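Local coordinates for type C neurotoxin (Clostridium botulinum, PDB 3PME), which probably attaches the toxin to nerve-cell membranes, through a receptor-binding domain thought to interact with lipids such as gangliosides or phosphatidylethanolamine, at residues L8-K13 with N41-S46; V71-K76 with R196-F201; I306-D311 with C325-K330. All coordinates share one frame; numbering follows the deposited sequence.

Contact 1: L8-K13 with N41-S46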
loop_
_atom_site.group_PDB
_atom_site.type_symbol
_atom_site.label_atom_id
_atom_site.label_comp_id
_atom_site.label_asym_id
_atom_site.label_seq_id
_atom_site.Cartn_x
_atom_site.Cartn_y
_atom_site.Cartn_z
ATOM N N LEU A 8 -15.556 -9.588 -16.707
ATOM C CA LEU A 8 -16.036 -9.508 -15.331
ATOM C C LEU A 8 -15.318 -8.357 -14.658
ATOM O O LEU A 8 -14.107 -8.225 -14.778
ATOM C CB LEU A 8 -15.777 -10.814 -14.572
ATOM C CG LEU A 8 -16.188 -10.785 -13.097
ATOM C CD1 LEU A 8 -17.699 -10.686 -12.972
ATOM C CD2 LEU A 8 -15.690 -12.030 -12.376
ATOM N N SER A 9 -16.067 -7.493 -13.985
ATOM C CA SER A 9 -15.476 -6.376 -13.273
ATOM C C SER A 9 -16.296 -6.105 -12.019
ATOM O O SER A 9 -17.390 -5.526 -12.089
ATOM C CB SER A 9 -15.431 -5.135 -14.175
ATOM O OG SER A 9 -14.656 -4.102 -13.591
ATOM N N LEU A 10 -15.780 -6.535 -10.868
ATOM C CA LEU A 10 -16.499 -6.335 -9.618
ATOM C C LEU A 10 -16.234 -4.928 -9.120
ATOM O O LEU A 10 -15.104 -4.566 -8.779
ATOM C CB LEU A 10 -16.094 -7.366 -8.562
ATOM C CG LEU A 10 -16.308 -8.835 -8.923
ATOM C CD1 LEU A 10 -15.835 -9.705 -7.761
ATOM C CD2 LEU A 10 -17.775 -9.113 -9.254
ATOM N N GLN A 11 -17.286 -4.119 -9.107
ATOM C CA GLN A 11 -17.163 -2.741 -8.671
ATOM C C GLN A 11 -18.329 -2.374 -7.780
ATOM O O GLN A 11 -19.397 -2.974 -7.851
ATOM C CB GLN A 11 -17.088 -1.797 -9.869
ATOM C CG GLN A 11 -15.849 -2.004 -10.725
ATOM C CD GLN A 11 -15.692 -0.939 -11.784
ATOM O OE1 GLN A 11 -14.575 -0.545 -12.127
ATOM N NE2 GLN A 11 -16.814 -0.459 -12.308
ATOM N N ASN A 12 -18.107 -1.391 -6.922
ATOM C CA ASN A 12 -19.153 -0.942 -6.025
ATOM C C ASN A 12 -19.971 0.165 -6.669
ATOM O O ASN A 12 -19.469 1.264 -6.902
ATOM C CB ASN A 12 -18.552 -0.472 -4.707
ATOM C CG ASN A 12 -19.589 -0.356 -3.616
ATOM O OD1 ASN A 12 -20.512 0.457 -3.712
ATOM N ND2 ASN A 12 -19.456 -1.179 -2.577
ATOM N N LYS A 13 -21.225 -0.147 -6.982
ATOM C CA LYS A 13 -22.125 0.798 -7.631
ATOM C C LYS A 13 -23.382 0.939 -6.797
ATOM O O LYS A 13 -23.969 -0.058 -6.379
ATOM C CB LYS A 13 -22.493 0.322 -9.036
ATOM C CG LYS A 13 -21.330 0.289 -10.010
ATOM C CD LYS A 13 -20.709 1.668 -10.156
ATOM C CE LYS A 13 -19.466 1.633 -11.027
ATOM N NZ LYS A 13 -18.848 2.986 -11.138
ATOM N N ASN A 41 -13.761 -0.176 -4.507
ATOM C CA ASN A 41 -14.091 -1.490 -5.043
ATOM C C ASN A 41 -13.477 -2.622 -4.225
ATOM O O ASN A 41 -13.176 -3.694 -4.767
ATOM C CB ASN A 41 -13.657 -1.581 -6.504
ATOM C CG ASN A 41 -14.338 -0.531 -7.371
ATOM O OD1 ASN A 41 -15.534 -0.260 -7.205
ATOM N ND2 ASN A 41 -13.587 0.065 -8.292
ATOM N N ASP A 42 -13.291 -2.395 -2.923
ATOM C CA ASP A 42 -12.688 -3.429 -2.080
ATOM C C ASP A 42 -13.700 -4.291 -1.339
ATOM O O ASP A 42 -14.883 -3.960 -1.253
ATOM C CB ASP A 42 -11.576 -2.885 -1.152
ATOM C CG ASP A 42 -12.094 -2.227 0.107
ATOM O OD1 ASP A 42 -13.239 -2.479 0.544
ATOM O OD2 ASP A 42 -11.308 -1.454 0.689
ATOM N N PHE A 43 -13.229 -5.438 -0.869
ATOM C CA PHE A 43 -13.996 -6.279 0.018
ATOM C C PHE A 43 -13.052 -7.016 0.953
ATOM O O PHE A 43 -11.883 -7.244 0.623
ATOM C CB PHE A 43 -14.963 -7.216 -0.728
ATOM C CG PHE A 43 -14.322 -8.067 -1.793
ATOM C CD1 PHE A 43 -14.242 -7.619 -3.106
ATOM C CD2 PHE A 43 -13.843 -9.330 -1.491
ATOM C CE1 PHE A 43 -13.677 -8.411 -4.097
ATOM C CE2 PHE A 43 -13.278 -10.135 -2.482
ATOM C CZ PHE A 43 -13.199 -9.670 -3.781
ATOM N N LYS A 44 -13.550 -7.347 2.134
ATOM C CA LYS A 44 -12.736 -7.927 3.180
ATOM C C LYS A 44 -13.208 -9.340 3.471
ATOM O O LYS A 44 -14.409 -9.586 3.628
ATOM C CB LYS A 44 -12.861 -7.064 4.439
ATOM C CG LYS A 44 -11.957 -7.455 5.587
ATOM C CD LYS A 44 -12.216 -6.557 6.800
ATOM C CE LYS A 44 -11.279 -6.886 7.946
ATOM N NZ LYS A 44 -11.565 -6.029 9.132
ATOM N N LEU A 45 -12.262 -10.269 3.531
ATOM C CA LEU A 45 -12.549 -11.623 3.974
ATOM C C LEU A 45 -11.908 -11.803 5.344
ATOM O O LEU A 45 -10.680 -11.815 5.465
ATOM C CB LEU A 45 -12.009 -12.641 2.972
ATOM C CG LEU A 45 -12.440 -12.410 1.523
ATOM C CD1 LEU A 45 -11.794 -13.434 0.597
ATOM C CD2 LEU A 45 -13.958 -12.457 1.399
ATOM N N SER A 46 -12.735 -11.917 6.379
ATOM C CA SER A 46 -12.223 -11.938 7.750
ATOM C C SER A 46 -12.812 -13.051 8.603
ATOM O O SER A 46 -12.414 -13.230 9.755
ATOM C CB SER A 46 -12.448 -10.584 8.430
ATOM O OG SER A 46 -13.826 -10.244 8.484
HETATM O O HOH W 1 -13.453 -5.757 -6.770
HETATM O O HOH W 2 -16.831 -2.517 -2.886
HETATM O O HOH W 3 -17.162 1.897 -8.474
#

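Contact 2: V71-K76 with R196-F201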
loop_
_atom_site.group_PDB
_atom_site.type_symbol
_atom_site.label_atom_id
_atom_site.label_comp_id
_atom_site.label_asym_id
_atom_site.label_seq_id
_atom_site.Cartn_x
_atom_site.Cartn_y
_atom_site.Cartn_z
ATOM N N VAL A 71 -6.295 -12.155 -15.359
ATOM C CA VAL A 71 -7.014 -11.888 -14.134
ATOM C C VAL A 71 -6.211 -10.816 -13.409
ATOM O O VAL A 71 -5.000 -10.957 -13.272
ATOM C CB VAL A 71 -7.099 -13.148 -13.263
ATOM C CG1 VAL A 71 -7.785 -12.817 -11.961
ATOM C CG2 VAL A 71 -7.828 -14.290 -14.020
ATOM N N SER A 72 -6.855 -9.738 -12.972
ATOM C CA SER A 72 -6.138 -8.716 -12.219
ATOM C C SER A 72 -6.909 -8.313 -10.968
ATOM O O SER A 72 -8.129 -8.346 -10.948
ATOM C CB SER A 72 -5.846 -7.490 -13.083
ATOM O OG SER A 72 -7.031 -6.763 -13.370
ATOM N N PHE A 73 -6.181 -7.949 -9.918
ATOM C CA PHE A 73 -6.795 -7.490 -8.670
ATOM C C PHE A 73 -5.679 -7.035 -7.763
ATOM O O PHE A 73 -4.522 -7.374 -7.998
ATOM C CB PHE A 73 -7.557 -8.626 -7.975
ATOM C CG PHE A 73 -6.716 -9.853 -7.700
ATOM C CD1 PHE A 73 -6.586 -10.845 -8.667
ATOM C CD2 PHE A 73 -6.070 -10.024 -6.485
ATOM C CE1 PHE A 73 -5.816 -11.973 -8.435
ATOM C CE2 PHE A 73 -5.296 -11.154 -6.234
ATOM C CZ PHE A 73 -5.161 -12.141 -7.223
ATOM N N TRP A 74 -6.015 -6.269 -6.724
ATOM C CA TRP A 74 -5.046 -5.960 -5.679
ATOM C C TRP A 74 -5.399 -6.796 -4.466
ATOM O O TRP A 74 -6.564 -7.114 -4.238
ATOM C CB TRP A 74 -5.104 -4.477 -5.282
ATOM C CG TRP A 74 -4.865 -3.537 -6.406
ATOM C CD1 TRP A 74 -5.646 -3.361 -7.512
ATOM C CD2 TRP A 74 -3.769 -2.627 -6.537
ATOM N NE1 TRP A 74 -5.105 -2.399 -8.319
ATOM C CE2 TRP A 74 -3.946 -1.935 -7.750
ATOM C CE3 TRP A 74 -2.656 -2.325 -5.740
ATOM C CZ2 TRP A 74 -3.047 -0.966 -8.193
ATOM C CZ3 TRP A 74 -1.765 -1.356 -6.177
ATOM C CH2 TRP A 74 -1.966 -0.687 -7.392
ATOM N N ILE A 75 -4.399 -7.128 -3.660
ATOM C CA ILE A 75 -4.634 -7.898 -2.453
ATOM C C ILE A 75 -3.773 -7.343 -1.306
ATOM O O ILE A 75 -2.698 -6.774 -1.534
ATOM C CB ILE A 75 -4.367 -9.410 -2.707
ATOM C CG1 ILE A 75 -4.900 -10.280 -1.559
ATOM C CG2 ILE A 75 -2.884 -9.663 -3.027
ATOM C CD1 ILE A 75 -5.028 -11.764 -1.940
ATOM N N LYS A 76 -4.275 -7.515 -0.087
ATOM C CA LYS A 76 -3.627 -7.030 1.129
ATOM C C LYS A 76 -3.894 -8.102 2.178
ATOM O O LYS A 76 -5.049 -8.378 2.499
ATOM C CB LYS A 76 -4.239 -5.691 1.549
ATOM C CG LYS A 76 -3.728 -5.153 2.873
ATOM C CD LYS A 76 -4.286 -3.750 3.101
ATOM C CE LYS A 76 -3.854 -3.176 4.461
ATOM N NZ LYS A 76 -4.592 -3.835 5.575
ATOM N N ARG A 196 -9.220 -5.783 -3.961
ATOM C CA ARG A 196 -9.950 -4.724 -4.660
ATOM C C ARG A 196 -9.776 -4.797 -6.167
ATOM O O ARG A 196 -8.796 -5.340 -6.669
ATOM C CB ARG A 196 -9.565 -3.333 -4.147
ATOM C CG ARG A 196 -8.250 -2.782 -4.721
ATOM C CD ARG A 196 -8.045 -1.397 -4.145
ATOM N NE ARG A 196 -7.100 -0.566 -4.880
ATOM C CZ ARG A 196 -5.834 -0.402 -4.533
ATOM N NH1 ARG A 196 -5.335 -1.038 -3.476
ATOM N NH2 ARG A 196 -5.064 0.418 -5.226
ATOM N N ASP A 197 -10.740 -4.228 -6.875
ATOM C CA ASP A 197 -10.694 -4.082 -8.324
ATOM C C ASP A 197 -10.493 -5.421 -9.037
ATOM O O ASP A 197 -9.652 -5.552 -9.926
ATOM C CB ASP A 197 -9.638 -3.049 -8.736
ATOM C CG ASP A 197 -9.954 -1.655 -8.214
ATOM O OD1 ASP A 197 -10.913 -1.038 -8.717
ATOM O OD2 ASP A 197 -9.248 -1.185 -7.307
ATOM N N PHE A 198 -11.285 -6.410 -8.654
ATOM C CA PHE A 198 -11.181 -7.722 -9.288
ATOM C C PHE A 198 -11.760 -7.713 -10.711
ATOM O O PHE A 198 -12.940 -7.375 -10.904
ATOM C CB PHE A 198 -11.862 -8.806 -8.460
ATOM C CG PHE A 198 -11.588 -10.189 -8.975
ATOM C CD1 PHE A 198 -12.436 -10.777 -9.908
ATOM C CD2 PHE A 198 -10.472 -10.881 -8.546
ATOM C CE1 PHE A 198 -12.174 -12.043 -10.406
ATOM C CE2 PHE A 198 -10.195 -12.155 -9.038
ATOM C CZ PHE A 198 -11.047 -12.735 -9.972
ATOM N N ASN A 199 -10.919 -8.083 -11.684
ATOM C CA ASN A 199 -11.269 -8.084 -13.110
ATOM C C ASN A 199 -10.834 -9.372 -13.795
ATOM O O ASN A 199 -9.776 -9.925 -13.486
ATOM C CB ASN A 199 -10.556 -6.944 -13.844
ATOM C CG ASN A 199 -11.117 -5.585 -13.499
ATOM O OD1 ASN A 199 -12.318 -5.428 -13.359
ATOM N ND2 ASN A 199 -10.244 -4.589 -13.393
ATOM N N ILE A 200 -11.624 -9.829 -14.763
ATOM C CA ILE A 200 -11.167 -10.891 -15.653
ATOM C C ILE A 200 -11.313 -10.410 -17.088
ATOM O O ILE A 200 -12.311 -9.800 -17.433
ATOM C CB ILE A 200 -11.940 -12.199 -15.444
ATOM C CG1 ILE A 200 -11.739 -12.701 -14.010
ATOM C CG2 ILE A 200 -11.466 -13.275 -16.456
ATOM C CD1 ILE A 200 -12.490 -13.967 -13.664
ATOM N N PHE A 201 -10.299 -10.677 -17.906
ATOM C CA PHE A 201 -10.260 -10.226 -19.297
ATOM C C PHE A 201 -10.208 -11.447 -20.204
ATOM O O PHE A 201 -9.629 -12.473 -19.837
ATOM C CB PHE A 201 -9.008 -9.375 -19.553
ATOM C CG PHE A 201 -8.909 -8.144 -18.690
ATOM C CD1 PHE A 201 -8.395 -8.220 -17.398
ATOM C CD2 PHE A 201 -9.306 -6.910 -19.180
ATOM C CE1 PHE A 201 -8.304 -7.086 -16.609
ATOM C CE2 PHE A 201 -9.215 -5.777 -18.400
ATOM C CZ PHE A 201 -8.709 -5.864 -17.111
HETATM O O HOH W 4 -7.583 -4.878 -11.507
#

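Contact 3: I306-D311 with C325-K330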
loop_
_atom_site.group_PDB
_atom_site.type_symbol
_atom_site.label_atom_id
_atom_site.label_comp_id
_atom_site.label_asym_id
_atom_site.label_seq_id
_atom_site.Cartn_x
_atom_site.Cartn_y
_atom_site.Cartn_z
ATOM N N ILE A 306 4.776 21.304 13.845
ATOM C CA ILE A 306 6.157 21.259 13.423
ATOM C C ILE A 306 6.468 22.449 12.530
ATOM O O ILE A 306 5.720 22.754 11.596
ATOM C CB ILE A 306 6.467 19.948 12.666
ATOM C CG1 ILE A 306 6.252 18.749 13.596
ATOM C CG2 ILE A 306 7.888 19.974 12.120
ATOM C CD1 ILE A 306 6.499 17.387 12.924
ATOM N N ILE A 307 7.576 23.123 12.815
ATOM C CA ILE A 307 8.012 24.223 11.967
ATOM C C ILE A 307 9.456 24.039 11.559
ATOM O O ILE A 307 10.196 23.319 12.213
ATOM C CB ILE A 307 7.867 25.586 12.672
ATOM C CG1 ILE A 307 8.738 25.645 13.934
ATOM C CG2 ILE A 307 6.399 25.849 12.994
ATOM C CD1 ILE A 307 8.942 27.068 14.489
ATOM N N ARG A 308 9.825 24.674 10.458
ATOM C CA ARG A 308 11.221 24.778 10.054
ATOM C C ARG A 308 11.909 25.840 10.909
ATOM O O ARG A 308 11.316 26.876 11.209
ATOM C CB ARG A 308 11.289 25.199 8.587
ATOM C CG ARG A 308 12.539 24.777 7.858
ATOM C CD ARG A 308 12.783 25.682 6.656
ATOM N NE ARG A 308 13.385 26.923 7.114
ATOM C CZ ARG A 308 13.673 27.967 6.350
ATOM N NH1 ARG A 308 14.235 29.030 6.899
ATOM N NH2 ARG A 308 13.408 27.951 5.047
ATOM N N ASP A 309 13.153 25.592 11.305
ATOM C CA ASP A 309 13.953 26.621 11.964
ATOM C C ASP A 309 14.279 27.702 10.930
ATOM O O ASP A 309 14.430 27.412 9.736
ATOM C CB ASP A 309 15.239 26.002 12.522
ATOM C CG ASP A 309 15.840 26.806 13.651
ATOM O OD1 ASP A 309 15.376 27.935 13.905
ATOM O OD2 ASP A 309 16.786 26.301 14.288
ATOM N N THR A 310 14.366 28.952 11.374
ATOM C CA THR A 310 14.673 30.078 10.494
ATOM C C THR A 310 16.165 30.141 10.156
ATOM O O THR A 310 16.548 30.558 9.062
ATOM C CB THR A 310 14.244 31.411 11.147
ATOM O OG1 THR A 310 14.930 31.555 12.386
ATOM C CG2 THR A 310 12.750 31.405 11.426
ATOM N N ASP A 311 17.007 29.731 11.099
ATOM C CA ASP A 311 18.448 29.685 10.849
ATOM C C ASP A 311 18.953 28.251 10.694
ATOM O O ASP A 311 18.320 27.306 11.176
ATOM C CB ASP A 311 19.216 30.418 11.950
ATOM C CG ASP A 311 19.107 31.932 11.826
ATOM O OD1 ASP A 311 18.568 32.413 10.803
ATOM O OD2 ASP A 311 19.567 32.642 12.744
ATOM N N CYS A 325 21.796 24.990 2.370
ATOM C CA CYS A 325 21.375 25.335 3.720
ATOM C C CYS A 325 20.619 24.182 4.357
ATOM O O CYS A 325 19.817 23.529 3.699
ATOM C CB CYS A 325 20.503 26.586 3.685
ATOM S SG CYS A 325 21.327 27.958 2.837
ATOM N N VAL A 326 20.891 23.931 5.631
ATOM C CA VAL A 326 20.288 22.808 6.340
ATOM C C VAL A 326 19.604 23.346 7.586
ATOM O O VAL A 326 20.262 23.925 8.442
ATOM C CB VAL A 326 21.342 21.777 6.771
ATOM C CG1 VAL A 326 20.692 20.645 7.561
ATOM C CG2 VAL A 326 22.088 21.222 5.553
ATOM N N TYR A 327 18.287 23.148 7.677
ATOM C CA TYR A 327 17.491 23.670 8.785
ATOM C C TYR A 327 16.889 22.536 9.607
ATOM O O TYR A 327 16.313 21.591 9.074
ATOM C CB TYR A 327 16.359 24.565 8.271
ATOM C CG TYR A 327 16.799 25.683 7.370
ATOM C CD1 TYR A 327 17.258 26.887 7.897
ATOM C CD2 TYR A 327 16.735 25.543 5.992
ATOM C CE1 TYR A 327 17.665 27.915 7.060
ATOM C CE2 TYR A 327 17.122 26.568 5.151
ATOM C CZ TYR A 327 17.588 27.745 5.690
ATOM O OH TYR A 327 17.979 28.758 4.845
ATOM N N ALA A 328 17.029 22.630 10.916
ATOM C CA ALA A 328 16.368 21.701 11.811
ATOM C C ALA A 328 14.863 21.968 11.836
ATOM O O ALA A 328 14.381 22.998 11.346
ATOM C CB ALA A 328 16.948 21.828 13.213
ATOM N N LEU A 329 14.132 21.020 12.410
ATOM C CA LEU A 329 12.695 21.167 12.614
ATOM C C LEU A 329 12.442 21.327 14.104
ATOM O O LEU A 329 13.163 20.765 14.931
ATOM C CB LEU A 329 11.969 19.939 12.078
ATOM C CG LEU A 329 12.228 19.618 10.612
ATOM C CD1 LEU A 329 11.379 18.419 10.249
ATOM C CD2 LEU A 329 11.888 20.810 9.723
ATOM N N LYS A 330 11.415 22.096 14.455
ATOM C CA LYS A 330 11.128 22.372 15.858
ATOM C C LYS A 330 9.643 22.233 16.110
ATOM O O LYS A 330 8.857 22.182 15.171
ATOM C CB LYS A 330 11.561 23.803 16.218
ATOM C CG LYS A 330 13.013 24.106 15.872
ATOM C CD LYS A 330 13.328 25.586 15.973
ATOM C CE LYS A 330 13.240 26.075 17.400
ATOM N NZ LYS A 330 13.583 27.524 17.492
HETATM O O HOH W 5 15.330 30.084 4.323
HETATM O O HOH W 6 18.413 24.822 12.340
#

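Contact 1: L8-K13 with N41-S46
In the concanavalin-like β-sandwich of the N-terminal half, N41, just ahead of strand 42-45, reaches over to Q11 and N12 near the end of strand 6-13. These two strands are not bonded to each other as a ladder. Both pair with strand 193-201, and the side chain of N41 bridges the place where they approach. Its amide oxygen takes the backbone hydrogen of N12, with N12 N to N41 OD1 at 2.8 Å and a nearly straight 168° at the hydrogen; the donor sits tilted from the carbonyl plane. With CG of N41 anti to its own carbonyl carbon (chi1 -60°), the amide extends to strand 6-13 and OD1 also rests 3.3 Å from Q11 CA. The amides of Q11 and N41 are close to parallel, their planes 16° apart, with CG of Q11 beside ND2 of N41. That nitrogen bonds to OD1 of D197, so both ends of the N41 amide are engaged.

Water fills in where direct bonds are lacking. One molecule donates to L10 O and to N41 O, at 2.9 Å from each. A second accepts from N12 ND2 at 3.0 Å and donates to D42 O at 2.9 Å. A third donates to N41 OD1, giving that oxygen a second partner, and to N12 O. Apolar contact is thin by comparison: L10 CD1 comes within 4.4 Å of F43 CE1, obliquely to the ring, which also packs edge-to-face on F181 and against L17 and I52. Two strands following one another along the same edge of a third, joined by an asparagine and ordered water, make up this corner of the lectin-like jelly roll.

Contact 2: V71-K76 with R196-F201
W74 and R196 form the tight end of this antiparallel pair. The guanidinium of R196 lies flat on the indole, planes 16° apart and centres 3.8 Å apart, a cation-pi stack with R196 NH2 over the ring. W74 NE1 donates to Q217 OE1 and R196 NH2 to Q217 O, which holds both flat groups in place. Beneath the stack, W74 N donates to R196 O at 2.9 Å and R196 N returns a bond to W74 O.

Further along, S72 and N199 make the next hydrogen-bonded pair, N199 N to S72 O at 2.9 Å. Between the pairs D197 and F198 stand against the single residue F73: a β-bulge, with D197 in a left-handed conformation (phi 56°). D197, partly exposed, marks the looser, wetter side, where a water donates to D197 O and accepts from S72 OG, 2.7 Å from each. The other face is packed: the F73 and F198 rings are near parallel but strongly offset, F73 CB touches F198 CD2 at 3.7 Å and V71 CG1 closes on F198 CZ. Strand 141-148 flanks strand 68-77, strands 6-13 and 42-45 flank strand 193-201, and helix 207-218 packs on the side of the sheet that carries W74 and N199.

Contact 3: I306-D311 with C325-K330
I307 and K330 pair in the β-trefoil of the C-terminal half, where strands 302-308 and 326-332 run antiparallel. Each donates one bond to the other and accepts one back: I307 N reaches K330 O, and K330 N reaches I307 O, both at 2.8 Å. Two residues on, D309 N donates to A328 O at 2.9 Å. Beyond D309 N the direct ladder gives way: A328 N donates to a water at 3.0 Å, which in turn donates to D311 O and to D309 OD2. That carboxylate oxygen also carries a salt bridge from R377. K330 NZ stands 4.0 Å from D309 OD1, too far for an ion pair, though the opposite charges probably still attract, while its CD methylene packs on the carboxylate.

R308 bends at its third torsion (chi3 80°), bringing the guanidinium back to its neighbour's carbonyl: NE bonds to D309 O at 2.9 Å, and NH1 makes a longer, more bent bond to the same oxygen, both with the acceptor in the guanidinium plane. Gripped this way, the group lies over the ring of Y327, planes 10° apart, with CZ 3.7 Å from the ring centroid. The carbonyl oxygens of D309, T310 and D311 gather around the same ring, that of D311 at its edge. At the far end a water accepts from R308 NH2 and hydrogen-bonds to Y327 OH at 3.0 Å.

Contacts 1 and 2 are two parts of one sheet, their centres about 9 Å apart, with strand 193-201 as the shared element: contact 2 occupies one of its edges, and the two strands of contact 1 line the other. They also touch directly, D42 CB packing on R196 CB at 3.6 Å. Contact 3 belongs to the trefoil half, across the centre of the chain. Its centre is about 45 Å from that of contact 1 and about 44 Å from that of contact 2, with nearest atoms about 29 and 25 Å away. R196 on W74 and R308 on Y327 repeat the guanidinium-on-ring theme. Ganglioside or lipid binding cannot be assigned to any of the three from these contacts.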